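Local coordinates for protein aldose 1-epimerase (Caenorhabditis elegans, PDB 1LUR) that probably interconverts the alpha and beta anomers of aldose sugars such as galactose, at residues L153-H158 / I331-S336; P119-F124 / D142-V147. All blocks are in the same frame, centred on the assembly; numbering follows the deposited sequence.

In the fold
Interactions 1 and 2 lie in one large antiparallel sheet, their centres about 10 Å apart. Four neighbouring strands carry them, in the order 121-129, 138-147, 152-160 and 327-337. Interaction 2 comes first along the chain and joins strands close in sequence. Interaction 1 follows and brings the last strand of the chain back beside 152-160. The middle strands 138-147 and 152-160 follow each other in the chain and tie the two contacts together. Ile154 N lies 2.7 Å from Thr146 O, a probable hydrogen bond, and Ile155 packs on Tyr145. Interaction 1 thus places the C-terminal strand next to strands laid down much earlier in the chain, within the beta-sandwich.

Interaction 1: residues L153-H158 / I331-S336; sequences LIIEHH and IVYTFS
Leu153, Ile331 and Ile155 bury the most surface where strands 153-158 and 331-336 run side by side. The strands are antiparallel, at 171°, with axes 4.8 Å apart. Leu153 pairs with Tyr333 and Ile155 with Ile331. Both are hydrogen-bonded pairs, and each is closed by two backbone bonds. Leu153 N donates to Tyr333 O at 2.7 Å and Ile155 N to Ile331 O at 2.8 Å; the return bonds come from Tyr333 N and Ile331 N.

Leu153 packs through its CB. This atom meets the edge of the Phe335 ring, near the ring plane, with CE1 of Phe335 3.8 Å from CB of Leu153. Leu153 O lies at the edge of the Tyr333 ring, 3.4 Å from Tyr333 CD1. Ile155 turns its CG1 branch beside its own backbone N (chi1 -60°). The extended branch ends in CD1, which slants across toward the CE1 and OH side of the Tyr333 ring, 3.5 Å from Tyr333 CE1. Ile331 sets its CB over against Ile155 CB, at 4.2 Å. Its CD1 lies near His157 CE1, and His157 ND1 is hydrogen-bonded to Tyr273 OH.

On the other face Ile154 and Val332 point the same way and lie side by side, with Ile154 CG1 4.2 Å from Val332 CG1. This pair is a non-hydrogen-bonded one.

The face of Leu153, Ile155, Tyr333 and Phe335 is buried. Leu34 and Leu37 of strand 33-40 cover Leu153, and the Tyr333 ring meets that of Trp175. The pairing joins two strands of the large antiparallel sheet of the beta-sandwich known from the galactose mutarotase family, with this apolar face turned to strand 33-40.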
loop_
_atom_site.group_PDB
_atom_site.type_symbol
_atom_site.label_atom_id
_atom_site.label_comp_id
_atom_site.label_asym_id
_atom_site.label_seq_id
_atom_site.Cartn_x
_atom_site.Cartn_y
_atom_site.Cartn_z
ATOM N N LEU A 153 -4.916 -2.831 13.024
ATOM C CA LEU A 153 -3.723 -2.060 12.732
ATOM C C LEU A 153 -4.350 -0.895 11.977
ATOM O O LEU A 153 -5.006 -1.094 10.949
ATOM C CB LEU A 153 -2.759 -2.805 11.808
ATOM C CG LEU A 153 -1.663 -1.900 11.220
ATOM C CD1 LEU A 153 -0.765 -1.365 12.337
ATOM C CD2 LEU A 153 -0.839 -2.682 10.211
ATOM N N ILE A 154 -4.199 0.307 12.511
ATOM C CA ILE A 154 -4.760 1.482 11.864
ATOM C C ILE A 154 -3.650 2.336 11.270
ATOM O O ILE A 154 -2.683 2.684 11.958
ATOM C CB ILE A 154 -5.554 2.346 12.866
ATOM C CG1 ILE A 154 -6.776 1.572 13.367
ATOM C CG2 ILE A 154 -5.967 3.660 12.209
ATOM C CD1 ILE A 154 -7.530 2.274 14.475
ATOM N N ILE A 155 -3.782 2.653 9.985
ATOM C CA ILE A 155 -2.791 3.474 9.312
ATOM C C ILE A 155 -3.496 4.765 8.934
ATOM O O ILE A 155 -4.504 4.750 8.226
ATOM C CB ILE A 155 -2.252 2.853 8.001
ATOM C CG1 ILE A 155 -1.580 1.506 8.266
ATOM C CG2 ILE A 155 -1.235 3.808 7.374
ATOM C CD1 ILE A 155 -0.962 0.888 7.017
ATOM N N GLU A 156 -2.981 5.879 9.430
ATOM C CA GLU A 156 -3.569 7.171 9.130
ATOM C C GLU A 156 -2.591 7.917 8.247
ATOM O O GLU A 156 -1.384 7.873 8.473
ATOM C CB GLU A 156 -3.789 7.980 10.398
ATOM C CG GLU A 156 -4.843 7.429 11.320
ATOM C CD GLU A 156 -4.789 8.092 12.675
ATOM O OE1 GLU A 156 -4.939 9.336 12.742
ATOM O OE2 GLU A 156 -4.585 7.369 13.672
ATOM N N HIS A 157 -3.127 8.588 7.238
ATOM C CA HIS A 157 -2.324 9.357 6.305
ATOM C C HIS A 157 -2.828 10.794 6.409
ATOM O O HIS A 157 -3.988 11.064 6.136
ATOM C CB HIS A 157 -2.521 8.819 4.881
ATOM C CG HIS A 157 -1.812 7.527 4.619
ATOM N ND1 HIS A 157 -2.041 6.769 3.490
ATOM C CD2 HIS A 157 -0.851 6.879 5.320
ATOM C CE1 HIS A 157 -1.249 5.710 3.506
ATOM N NE2 HIS A 157 -0.516 5.755 4.605
ATOM N N HIS A 158 -1.957 11.706 6.826
ATOM C CA HIS A 158 -2.328 13.105 6.967
ATOM C C HIS A 158 -1.296 14.004 6.296
ATOM O O HIS A 158 -0.129 13.638 6.192
ATOM C CB HIS A 158 -2.418 13.473 8.453
ATOM C CG HIS A 158 -2.665 14.930 8.699
ATOM N ND1 HIS A 158 -3.900 15.519 8.521
ATOM C CD2 HIS A 158 -1.827 15.921 9.086
ATOM C CE1 HIS A 158 -3.812 16.809 8.790
ATOM N NE2 HIS A 158 -2.564 17.079 9.136
ATOM N N ILE A 331 -6.662 3.568 6.825
ATOM C CA ILE A 331 -6.774 2.178 6.418
ATOM C C ILE A 331 -6.836 1.388 7.712
ATOM O O ILE A 331 -5.951 1.523 8.560
ATOM C CB ILE A 331 -5.529 1.709 5.641
ATOM C CG1 ILE A 331 -5.254 2.638 4.458
ATOM C CG2 ILE A 331 -5.751 0.306 5.127
ATOM C CD1 ILE A 331 -3.934 2.350 3.743
ATOM N N VAL A 332 -7.880 0.580 7.879
ATOM C CA VAL A 332 -8.011 -0.217 9.091
ATOM C C VAL A 332 -7.915 -1.703 8.768
ATOM O O VAL A 332 -8.752 -2.236 8.041
ATOM C CB VAL A 332 -9.354 0.055 9.807
ATOM C CG1 VAL A 332 -9.418 -0.745 11.118
ATOM C CG2 VAL A 332 -9.493 1.539 10.090
ATOM N N TYR A 333 -6.875 -2.355 9.287
ATOM C CA TYR A 333 -6.671 -3.781 9.062
ATOM C C TYR A 333 -7.108 -4.515 10.324
ATOM O O TYR A 333 -6.597 -4.239 11.412
ATOM C CB TYR A 333 -5.193 -4.117 8.822
ATOM C CG TYR A 333 -4.536 -3.411 7.665
ATOM C CD1 TYR A 333 -4.211 -2.060 7.743
ATOM C CD2 TYR A 333 -4.206 -4.104 6.499
ATOM C CE1 TYR A 333 -3.570 -1.417 6.693
ATOM C CE2 TYR A 333 -3.566 -3.470 5.442
ATOM C CZ TYR A 333 -3.251 -2.130 5.545
ATOM O OH TYR A 333 -2.614 -1.494 4.504
ATOM N N THR A 334 -8.049 -5.440 10.184
ATOM C CA THR A 334 -8.524 -6.200 11.335
ATOM C C THR A 334 -8.066 -7.637 11.165
ATOM O O THR A 334 -8.332 -8.258 10.136
ATOM C CB THR A 334 -10.062 -6.190 11.446
ATOM O OG1 THR A 334 -10.523 -4.847 11.625
ATOM C CG2 THR A 334 -10.511 -7.029 12.638
ATOM N N PHE A 335 -7.374 -8.161 12.172
ATOM C CA PHE A 335 -6.882 -9.527 12.129
ATOM C C PHE A 335 -7.745 -10.423 13.006
ATOM O O PHE A 335 -8.090 -10.061 14.132
ATOM C CB PHE A 335 -5.424 -9.571 12.586
ATOM C CG PHE A 335 -4.522 -8.674 11.789
ATOM C CD1 PHE A 335 -4.292 -7.360 12.188
ATOM C CD2 PHE A 335 -3.947 -9.127 10.606
ATOM C CE1 PHE A 335 -3.507 -6.507 11.418
ATOM C CE2 PHE A 335 -3.157 -8.281 9.825
ATOM C CZ PHE A 335 -2.939 -6.969 10.234
ATOM N N SER A 336 -8.102 -11.588 12.476
ATOM C CA SER A 336 -8.930 -12.542 13.202
ATOM C C SER A 336 -8.681 -13.956 12.699
ATOM O O SER A 336 -7.684 -14.222 12.024
ATOM C CB SER A 336 -10.404 -12.198 13.004
ATOM O OG SER A 336 -10.767 -12.342 11.638
#

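Interaction 2: residues P119-F124 / D142-V147; sequences PESVSF and DVTYTV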
loop_
_atom_site.group_PDB
_atom_site.type_symbol
_atom_site.label_atom_id
_atom_site.label_comp_id
_atom_site.label_asym_id
_atom_site.label_seq_id
_atom_site.Cartn_x
_atom_site.Cartn_y
_atom_site.Cartn_z
ATOM N N PRO A 119 3.765 2.755 23.371
ATOM C CA PRO A 119 3.670 1.296 23.337
ATOM C C PRO A 119 2.831 0.691 22.210
ATOM O O PRO A 119 3.164 -0.375 21.698
ATOM C CB PRO A 119 3.099 0.963 24.709
ATOM C CG PRO A 119 3.720 2.013 25.574
ATOM C CD PRO A 119 3.531 3.257 24.738
ATOM N N GLU A 120 1.749 1.363 21.822
ATOM C CA GLU A 120 0.898 0.835 20.758
ATOM C C GLU A 120 0.744 1.725 19.530
ATOM O O GLU A 120 -0.092 1.449 18.663
ATOM C CB GLU A 120 -0.490 0.520 21.321
ATOM C CG GLU A 120 -1.345 1.745 21.594
ATOM C CD GLU A 120 -0.660 2.753 22.497
ATOM O OE1 GLU A 120 -0.402 2.425 23.675
ATOM O OE2 GLU A 120 -0.373 3.875 22.026
ATOM N N SER A 121 1.547 2.780 19.438
ATOM C CA SER A 121 1.449 3.677 18.288
ATOM C C SER A 121 2.758 4.405 17.990
ATOM O O SER A 121 3.603 4.575 18.868
ATOM C CB SER A 121 0.336 4.702 18.543
ATOM O OG SER A 121 0.186 5.608 17.469
ATOM N N VAL A 122 2.914 4.831 16.739
ATOM C CA VAL A 122 4.104 5.549 16.305
ATOM C C VAL A 122 3.722 6.432 15.122
ATOM O O VAL A 122 2.979 6.004 14.238
ATOM C CB VAL A 122 5.247 4.581 15.879
ATOM C CG1 VAL A 122 4.789 3.708 14.717
ATOM C CG2 VAL A 122 6.487 5.378 15.485
ATOM N N SER A 123 4.205 7.669 15.122
ATOM C CA SER A 123 3.904 8.592 14.037
ATOM C C SER A 123 5.196 9.073 13.399
ATOM O O SER A 123 6.186 9.320 14.088
ATOM C CB SER A 123 3.104 9.791 14.543
ATOM O OG SER A 123 1.856 9.392 15.086
ATOM N N PHE A 124 5.179 9.190 12.073
ATOM C CA PHE A 124 6.336 9.640 11.308
ATOM C C PHE A 124 5.936 10.878 10.526
ATOM O O PHE A 124 4.775 11.036 10.157
ATOM C CB PHE A 124 6.780 8.581 10.297
ATOM C CG PHE A 124 7.155 7.264 10.905
ATOM C CD1 PHE A 124 6.312 6.166 10.789
ATOM C CD2 PHE A 124 8.368 7.110 11.572
ATOM C CE1 PHE A 124 6.671 4.929 11.324
ATOM C CE2 PHE A 124 8.738 5.881 12.112
ATOM C CZ PHE A 124 7.885 4.787 11.986
ATOM N N ASP A 142 2.405 13.288 7.483
ATOM C CA ASP A 142 2.473 12.588 8.755
ATOM C C ASP A 142 1.702 11.279 8.629
ATOM O O ASP A 142 0.550 11.267 8.199
ATOM C CB ASP A 142 1.877 13.450 9.871
ATOM C CG ASP A 142 2.843 14.511 10.363
ATOM O OD1 ASP A 142 3.323 15.322 9.539
ATOM O OD2 ASP A 142 3.129 14.530 11.581
ATOM N N VAL A 143 2.359 10.181 8.989
ATOM C CA VAL A 143 1.756 8.858 8.926
ATOM C C VAL A 143 1.824 8.198 10.296
ATOM O O VAL A 143 2.877 8.197 10.944
ATOM C CB VAL A 143 2.491 7.967 7.904
ATOM C CG1 VAL A 143 2.112 6.506 8.108
ATOM C CG2 VAL A 143 2.139 8.417 6.493
ATOM N N THR A 144 0.703 7.632 10.731
ATOM C CA THR A 144 0.654 6.973 12.030
ATOM C C THR A 144 0.206 5.526 11.935
ATOM O O THR A 144 -0.687 5.190 11.154
ATOM C CB THR A 144 -0.316 7.705 12.995
ATOM O OG1 THR A 144 0.074 9.078 13.128
ATOM C CG2 THR A 144 -0.298 7.038 14.382
ATOM N N TYR A 145 0.862 4.670 12.714
ATOM C CA TYR A 145 0.541 3.255 12.756
ATOM C C TYR A 145 0.106 3.036 14.199
ATOM O O TYR A 145 0.828 3.411 15.128
ATOM C CB TYR A 145 1.755 2.378 12.477
ATOM C CG TYR A 145 2.218 2.357 11.045
ATOM C CD1 TYR A 145 3.209 3.236 10.601
ATOM C CD2 TYR A 145 1.726 1.408 10.149
ATOM C CE1 TYR A 145 3.710 3.161 9.303
ATOM C CE2 TYR A 145 2.220 1.326 8.843
ATOM C CZ TYR A 145 3.217 2.204 8.432
ATOM O OH TYR A 145 3.742 2.102 7.164
ATOM N N THR A 146 -1.065 2.441 14.385
ATOM C CA THR A 146 -1.579 2.184 15.721
ATOM C C THR A 146 -2.242 0.815 15.791
ATOM O O THR A 146 -2.913 0.393 14.852
ATOM C CB THR A 146 -2.628 3.251 16.109
ATOM O OG1 THR A 146 -2.028 4.555 16.070
ATOM C CG2 THR A 146 -3.186 2.982 17.512
ATOM N N VAL A 147 -2.023 0.107 16.891
ATOM C CA VAL A 147 -2.622 -1.210 17.073
ATOM C C VAL A 147 -3.538 -1.048 18.280
ATOM O O VAL A 147 -3.215 -0.297 19.200
ATOM C CB VAL A 147 -1.572 -2.293 17.374
ATOM C CG1 VAL A 147 -0.790 -2.628 16.115
ATOM C CG2 VAL A 147 -0.635 -1.816 18.482
#
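This contact is an antiparallel strand pairing near one edge of the large sheet, between segments 119-124 and 142-147. The first segment lies one strand in from the outermost strand 113-118, and strand 152-160 lies beyond the second. The strands run at 167° to each other. Val122 with Tyr145 and Phe124 with Val143 are hydrogen-bonded pairs, each closed by two backbone bonds. Phe124 N to Val143 O measures 2.7 Å. Val147 N adds a bond to Glu120 O at 2.9 Å, just before the first strand begins.

The two faces differ in character. On one, hydroxyls bridge the strands at both non-hydrogen-bonded pairs. Ser121 OG bonds Thr146 OG1 at 2.8 Å, and Ser123 OG bonds Thr144 OG1 at 2.7 Å. The two serines reach their threonine hydroxyls by different rotations. Ser123 holds OG beside its backbone N (chi1 -62°). Ser121 turns OG away from its N (chi1 180°), which also brings it 3.4 Å from Thr144 CG2.

The opposite face, with Val122, Phe124, Val143 and Tyr145, is buried. It belongs to the interior of the beta-sandwich of this epimerase family, where Leu27 of strand 24-28 packs on Val122, Phe124 and Tyr145.

Tyr145 lies alongside Val122, its CB 4.0 Å from Val122 CG1. Its ring carbon CD1 sits at the edge of the Phe124 ring, near that ring's plane, 3.9 Å from Phe124 CE1. The phenol oxygen of Tyr145 is hydrogen-bonded to Ala32 O, which anchors the far end of the ring. Where the first strand begins, Val147 CG2 packs on Glu120 CB at 3.7 Å.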